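Long-range contacts in SAM dependent methyltransferase (Agrobacterium tumefaciens, PDB 2IGT), which binds S-adenosylmethionine and probably transfers its methyl group to a substrate that is not identified here: residues A[227-232]-A[267-272]; A[156-161]-A[177-182]. One frame throughout, in Å; residues are numbered along the deposited sequence.

Contact 1: residues A[227-232]-A[267-272]; sequences DIILTD and LGLVLT. With SAM (S-adenosylmethionine), chain D.
Thr-231, Val-270 and Thr-272 have the largest individual shares of the surface buried where strands 228-231 and 268-272 run side by side. Thr-231 is gripped through its backbone on two counts: its N donates to Val-270 O at 2.8 Å, and its O accepts from Thr-272 N in a nearly straight bond (170° at the hydrogen). Its methyl CG2, set between backbone N and carbonyl carbon, leans toward the neighbouring strand and slants across Leu-271, 4.0 Å from its CD1, on the face that helix 247-260 packs against. Val-270 lies on the other face, alongside Leu-230 and pointing the same way; CD2 of Leu-230 reaches 3.7 Å from Val-270 CB, and Trp-143 of helix 138-150 also touches Val-270. The ladder is regular parallel sheet, two central strands of the Rossmann-like methyltransferase fold with a helical layer on each face. Gly-268 begins its strand at backbone angles (176°/154°) that would press a CB against the preceding carbonyl. At the C-terminal end, Thr-272 OG1 donates to Asp-232 OD1 at 2.7 Å, meeting it from above the carboxylate plane. Asp-232 OD2 in turn accepts a weak hydrogen bond from the amino N of S-adenosylmethionine at 2.8 Å.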
# COMPACT_ATOMS: atom_id res chain seq x y z
N ASP A 227 -28.41 -24.22 -0.28
CA ASP A 227 -29.63 -24.27 -1.08
C ASP A 227 -29.67 -23.13 -2.08
O ASP A 227 -30.25 -23.27 -3.17
CB ASP A 227 -30.84 -24.21 -0.16
CG ASP A 227 -30.85 -25.36 0.84
OD1 ASP A 227 -30.95 -26.53 0.42
OD2 ASP A 227 -30.73 -25.09 2.05
N ILE A 228 -29.08 -22.00 -1.70
CA ILE A 228 -28.97 -20.86 -2.62
C ILE A 228 -27.57 -20.29 -2.55
O ILE A 228 -27.02 -20.12 -1.46
CB ILE A 228 -30.05 -19.74 -2.33
CG1 ILE A 228 -31.48 -20.32 -2.52
CG2 ILE A 228 -29.76 -18.45 -3.20
CD1 ILE A 228 -32.63 -19.37 -2.16
N ILE A 229 -26.99 -20.01 -3.72
CA ILE A 229 -25.69 -19.37 -3.77
C ILE A 229 -25.81 -18.12 -4.62
O ILE A 229 -26.28 -18.19 -5.76
CB ILE A 229 -24.58 -20.30 -4.35
CG1 ILE A 229 -24.38 -21.53 -3.47
CG2 ILE A 229 -23.21 -19.50 -4.50
CD1 ILE A 229 -23.46 -22.60 -4.11
N LEU A 230 -25.43 -16.99 -4.03
CA LEU A 230 -25.29 -15.73 -4.77
C LEU A 230 -23.82 -15.37 -4.88
O LEU A 230 -23.08 -15.51 -3.91
CB LEU A 230 -26.02 -14.59 -4.06
CG LEU A 230 -27.33 -15.00 -3.39
CD1 LEU A 230 -27.78 -13.90 -2.41
CD2 LEU A 230 -28.41 -15.32 -4.43
N THR A 231 -23.40 -14.90 -6.04
CA THR A 231 -22.01 -14.47 -6.19
C THR A 231 -21.93 -13.24 -7.06
O THR A 231 -22.52 -13.19 -8.16
CB THR A 231 -21.10 -15.65 -6.66
OG1 THR A 231 -19.72 -15.23 -6.68
CG2 THR A 231 -21.52 -16.22 -8.05
N ASP A 232 -21.22 -12.23 -6.55
CA ASP A 232 -21.15 -10.92 -7.19
C ASP A 232 -19.68 -10.51 -7.44
O ASP A 232 -19.22 -9.48 -6.94
CB ASP A 232 -21.85 -9.87 -6.31
CG ASP A 232 -21.89 -8.49 -6.95
OD1 ASP A 232 -22.05 -8.41 -8.19
OD2 ASP A 232 -21.71 -7.48 -6.22
N LEU A 267 -32.30 -24.35 -4.68
CA LEU A 267 -33.25 -23.47 -5.32
C LEU A 267 -32.64 -22.49 -6.31
O LEU A 267 -33.34 -21.91 -7.14
CB LEU A 267 -34.08 -22.71 -4.28
CG LEU A 267 -35.09 -23.69 -3.64
CD1 LEU A 267 -35.65 -23.13 -2.36
CD2 LEU A 267 -36.20 -24.03 -4.64
N GLY A 268 -31.34 -22.26 -6.23
CA GLY A 268 -30.77 -21.38 -7.21
C GLY A 268 -29.30 -21.05 -7.08
O GLY A 268 -28.73 -21.11 -5.99
N LEU A 269 -28.68 -20.72 -8.21
CA LEU A 269 -27.33 -20.19 -8.21
C LEU A 269 -27.41 -18.91 -9.01
O LEU A 269 -27.82 -18.95 -10.18
CB LEU A 269 -26.34 -21.20 -8.82
CG LEU A 269 -24.94 -20.72 -9.25
CD1 LEU A 269 -24.19 -20.07 -8.09
CD2 LEU A 269 -24.16 -21.92 -9.79
N VAL A 270 -27.02 -17.79 -8.40
CA VAL A 270 -27.23 -16.48 -9.01
C VAL A 270 -25.90 -15.77 -9.14
O VAL A 270 -25.19 -15.58 -8.15
CB VAL A 270 -28.16 -15.58 -8.15
CG1 VAL A 270 -28.27 -14.18 -8.78
CG2 VAL A 270 -29.55 -16.24 -7.95
N LEU A 271 -25.54 -15.44 -10.37
CA LEU A 271 -24.32 -14.69 -10.66
C LEU A 271 -24.69 -13.28 -11.10
O LEU A 271 -25.50 -13.09 -12.02
CB LEU A 271 -23.58 -15.40 -11.81
CG LEU A 271 -22.48 -14.62 -12.55
CD1 LEU A 271 -21.25 -14.40 -11.61
CD2 LEU A 271 -22.06 -15.42 -13.79
N THR A 272 -24.04 -12.28 -10.48
CA THR A 272 -24.15 -10.88 -10.90
C THR A 272 -22.76 -10.37 -11.26
O THR A 272 -21.78 -10.72 -10.60
CB THR A 272 -24.83 -9.99 -9.81
OG1 THR A 272 -24.13 -10.15 -8.56
CG2 THR A 272 -26.29 -10.45 -9.58
N SAM D . -19.40 -6.54 -7.52
CA SAM D . -19.49 -5.05 -7.49
C SAM D . -18.49 -4.47 -8.50
O SAM D . -17.68 -5.18 -9.13
OXT SAM D . -18.49 -3.25 -8.73
CB SAM D . -19.26 -4.51 -6.06
CG SAM D . -17.80 -4.41 -5.57
SD SAM D . -16.97 -6.04 -5.39
CE SAM D . -17.69 -7.11 -6.61
C5' SAM D . -17.94 -6.71 -4.01
C4' SAM D . -17.06 -7.18 -2.85
O4' SAM D . -16.10 -8.11 -3.32
C3' SAM D . -16.23 -6.08 -2.17
O3' SAM D . -16.78 -5.80 -0.90
C2' SAM D . -14.80 -6.63 -2.06
O2' SAM D . -14.22 -6.49 -0.78
C1' SAM D . -15.05 -8.12 -2.37
N9 SAM D . -13.93 -8.87 -2.93
C8 SAM D . -13.01 -8.48 -3.88
N7 SAM D . -12.17 -9.51 -4.12
C5 SAM D . -12.53 -10.56 -3.33
C6 SAM D . -12.00 -11.84 -3.14
N6 SAM D . -10.95 -12.26 -3.83
N1 SAM D . -12.62 -12.72 -2.25
C2 SAM D . -13.71 -12.29 -1.52
N3 SAM D . -14.22 -11.01 -1.68
C4 SAM D . -13.63 -10.16 -2.56

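Contact 2: residues A[156-161]-A[177-182]; sequences KVLNLF and EVTHVD. With SAM (S-adenosylmethionine), chain D.
A chi1 of -160° turns the CG of Asp-182 away from the backbone N and carries the carboxylate to the ribose of S-adenosylmethionine at the C-terminal edge of the sheet, while Phe-161, its CG anti to the carbonyl carbon instead (chi1 -55°), lays its ring beside the adenine. The two oxygens of Asp-182 divide the diol between them: O2' of S-adenosylmethionine donates to OD1 and O3' to OD2, each at 2.7 Å. Backbone N-H groups of Ser-184 and Tyr-163 also bond to OD1 and OD2 respectively, which holds the carboxylate in place and would probably favour its charged form. Phe-161 CD1 comes 3.3 Å from C4 of the adenine, and the ribose O4' sits at the edge of the ring, in its plane. Behind this site strands 156-160 and 177-181 form a parallel ladder, inclined by only 16°. Val-181 fits its CG2 against both Leu-160 CD2, at 3.7 Å, and Leu-158 CD1. On the reverse face Asn-159 lies alongside His-180, its amide nearly perpendicular to the imidazole, and ND2 is hydrogen-bonded to Ser-168 OG of helix 166-173. That helix links the strands in a beta-alpha-beta unit. An acidic residue near the C-terminal end of its second strand, binding both ribose hydroxyls, is a hallmark of the nucleoside site in Rossmann-fold methyltransferases.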
# COMPACT_ATOMS: atom_id res chain seq x y z
N LYS A 156 -30.19 -22.79 3.54
CA LYS A 156 -28.79 -22.36 3.67
C LYS A 156 -28.43 -21.49 2.48
O LYS A 156 -28.49 -21.97 1.33
CB LYS A 156 -27.87 -23.57 3.72
CG LYS A 156 -28.03 -24.43 4.97
CD LYS A 156 -27.13 -25.69 4.90
CE LYS A 156 -27.77 -26.80 4.05
NZ LYS A 156 -26.85 -27.99 3.93
N VAL A 157 -28.09 -20.23 2.74
CA VAL A 157 -27.79 -19.24 1.69
C VAL A 157 -26.34 -18.81 1.80
O VAL A 157 -25.87 -18.41 2.87
CB VAL A 157 -28.73 -17.99 1.78
CG1 VAL A 157 -28.31 -16.88 0.79
CG2 VAL A 157 -30.20 -18.43 1.58
N LEU A 158 -25.62 -18.91 0.69
CA LEU A 158 -24.25 -18.43 0.63
C LEU A 158 -24.21 -17.18 -0.23
O LEU A 158 -24.77 -17.15 -1.33
CB LEU A 158 -23.32 -19.52 0.02
CG LEU A 158 -21.83 -19.21 -0.22
CD1 LEU A 158 -21.10 -18.98 1.13
CD2 LEU A 158 -21.22 -20.38 -0.98
N ASN A 159 -23.53 -16.15 0.26
CA ASN A 159 -23.43 -14.88 -0.44
C ASN A 159 -21.96 -14.52 -0.59
O ASN A 159 -21.30 -14.10 0.38
CB ASN A 159 -24.20 -13.80 0.37
CG ASN A 159 -24.27 -12.46 -0.36
OD1 ASN A 159 -24.01 -12.38 -1.57
ND2 ASN A 159 -24.61 -11.39 0.38
N LEU A 160 -21.42 -14.73 -1.80
CA LEU A 160 -19.99 -14.49 -2.10
C LEU A 160 -19.75 -13.08 -2.62
O LEU A 160 -20.52 -12.60 -3.44
CB LEU A 160 -19.48 -15.51 -3.16
CG LEU A 160 -19.66 -16.99 -2.82
CD1 LEU A 160 -19.12 -17.84 -3.97
CD2 LEU A 160 -18.93 -17.30 -1.49
N PHE A 161 -18.65 -12.46 -2.15
CA PHE A 161 -18.32 -11.04 -2.47
C PHE A 161 -19.46 -10.17 -1.93
O PHE A 161 -19.98 -9.32 -2.64
CB PHE A 161 -18.18 -10.80 -3.98
CG PHE A 161 -17.18 -11.70 -4.65
CD1 PHE A 161 -15.82 -11.34 -4.70
CD2 PHE A 161 -17.59 -12.89 -5.27
CE1 PHE A 161 -14.90 -12.17 -5.37
CE2 PHE A 161 -16.67 -13.72 -5.93
CZ PHE A 161 -15.33 -13.36 -5.99
N GLU A 177 -30.35 -19.49 7.05
CA GLU A 177 -29.02 -19.58 7.65
C GLU A 177 -28.02 -19.08 6.61
O GLU A 177 -27.84 -19.71 5.56
CB GLU A 177 -28.77 -21.02 8.09
CG GLU A 177 -29.99 -21.56 8.88
CD GLU A 177 -29.85 -23.00 9.38
OE1 GLU A 177 -28.87 -23.69 9.00
OE2 GLU A 177 -30.75 -23.43 10.14
N VAL A 178 -27.40 -17.93 6.89
CA VAL A 178 -26.62 -17.18 5.90
C VAL A 178 -25.12 -17.30 6.20
O VAL A 178 -24.70 -17.21 7.37
CB VAL A 178 -27.02 -15.68 5.88
CG1 VAL A 178 -26.25 -14.90 4.75
CG2 VAL A 178 -28.53 -15.56 5.68
N THR A 179 -24.35 -17.57 5.16
CA THR A 179 -22.90 -17.44 5.21
C THR A 179 -22.50 -16.32 4.24
O THR A 179 -22.79 -16.37 3.03
CB THR A 179 -22.21 -18.78 4.88
OG1 THR A 179 -22.61 -19.76 5.84
CG2 THR A 179 -20.65 -18.63 4.87
N HIS A 180 -21.87 -15.28 4.80
CA HIS A 180 -21.49 -14.08 4.03
C HIS A 180 -19.96 -14.04 3.89
O HIS A 180 -19.22 -14.08 4.89
CB HIS A 180 -22.06 -12.84 4.75
CG HIS A 180 -21.65 -11.51 4.16
ND1 HIS A 180 -20.35 -11.04 4.18
CD2 HIS A 180 -22.40 -10.53 3.62
CE1 HIS A 180 -20.32 -9.83 3.65
NE2 HIS A 180 -21.55 -9.49 3.31
N VAL A 181 -19.48 -14.00 2.65
CA VAL A 181 -18.05 -14.09 2.39
C VAL A 181 -17.55 -12.84 1.70
O VAL A 181 -18.04 -12.50 0.61
CB VAL A 181 -17.69 -15.33 1.52
CG1 VAL A 181 -16.16 -15.48 1.40
CG2 VAL A 181 -18.31 -16.61 2.11
N ASP A 182 -16.57 -12.17 2.31
CA ASP A 182 -15.93 -11.00 1.72
C ASP A 182 -14.48 -10.95 2.21
O ASP A 182 -14.24 -11.14 3.38
CB ASP A 182 -16.67 -9.70 2.10
CG ASP A 182 -16.35 -8.56 1.16
OD1 ASP A 182 -15.19 -8.11 1.15
OD2 ASP A 182 -17.23 -8.13 0.38
N SAM D . -19.40 -6.54 -7.52
CA SAM D . -19.49 -5.05 -7.49
C SAM D . -18.49 -4.47 -8.50
O SAM D . -17.68 -5.18 -9.13
OXT SAM D . -18.49 -3.25 -8.73
CB SAM D . -19.26 -4.51 -6.06
CG SAM D . -17.80 -4.41 -5.57
SD SAM D . -16.97 -6.04 -5.39
CE SAM D . -17.69 -7.11 -6.61
C5' SAM D . -17.94 -6.71 -4.01
C4' SAM D . -17.06 -7.18 -2.85
O4' SAM D . -16.10 -8.11 -3.32
C3' SAM D . -16.23 -6.08 -2.17
O3' SAM D . -16.78 -5.80 -0.90
C2' SAM D . -14.80 -6.63 -2.06
O2' SAM D . -14.22 -6.49 -0.78
C1' SAM D . -15.05 -8.12 -2.37
N9 SAM D . -13.93 -8.87 -2.93
C8 SAM D . -13.01 -8.48 -3.88
N7 SAM D . -12.17 -9.51 -4.12
C5 SAM D . -12.53 -10.56 -3.33
C6 SAM D . -12.00 -11.84 -3.14
N6 SAM D . -10.95 -12.26 -3.83
N1 SAM D . -12.62 -12.72 -2.25
C2 SAM D . -13.71 -12.29 -1.52
N3 SAM D . -14.22 -11.01 -1.68
C4 SAM D . -13.63 -10.16 -2.56

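Contacts 1 and 2 lie in one mixed sheet, their centres about 10 Å apart, and follow one another along the chain: 156-161 pairs with 177-182 before 227-232 pairs with 267-272. In space they adjoin, because strands 228-231 and 156-160 are neighbours, giving the order 268-273, 228-231, 156-160, 177-181. Probable backbone hydrogen bonds join the two contacts, from Asp-227 N to Lys-156 O and from Leu-160 N to Leu-230 O. All four strands run parallel, so their C-terminal ends gather on one edge of the sheet. There the pairs share the cofactor: contact 2 attends to the nucleoside, contact 1 to the amino end.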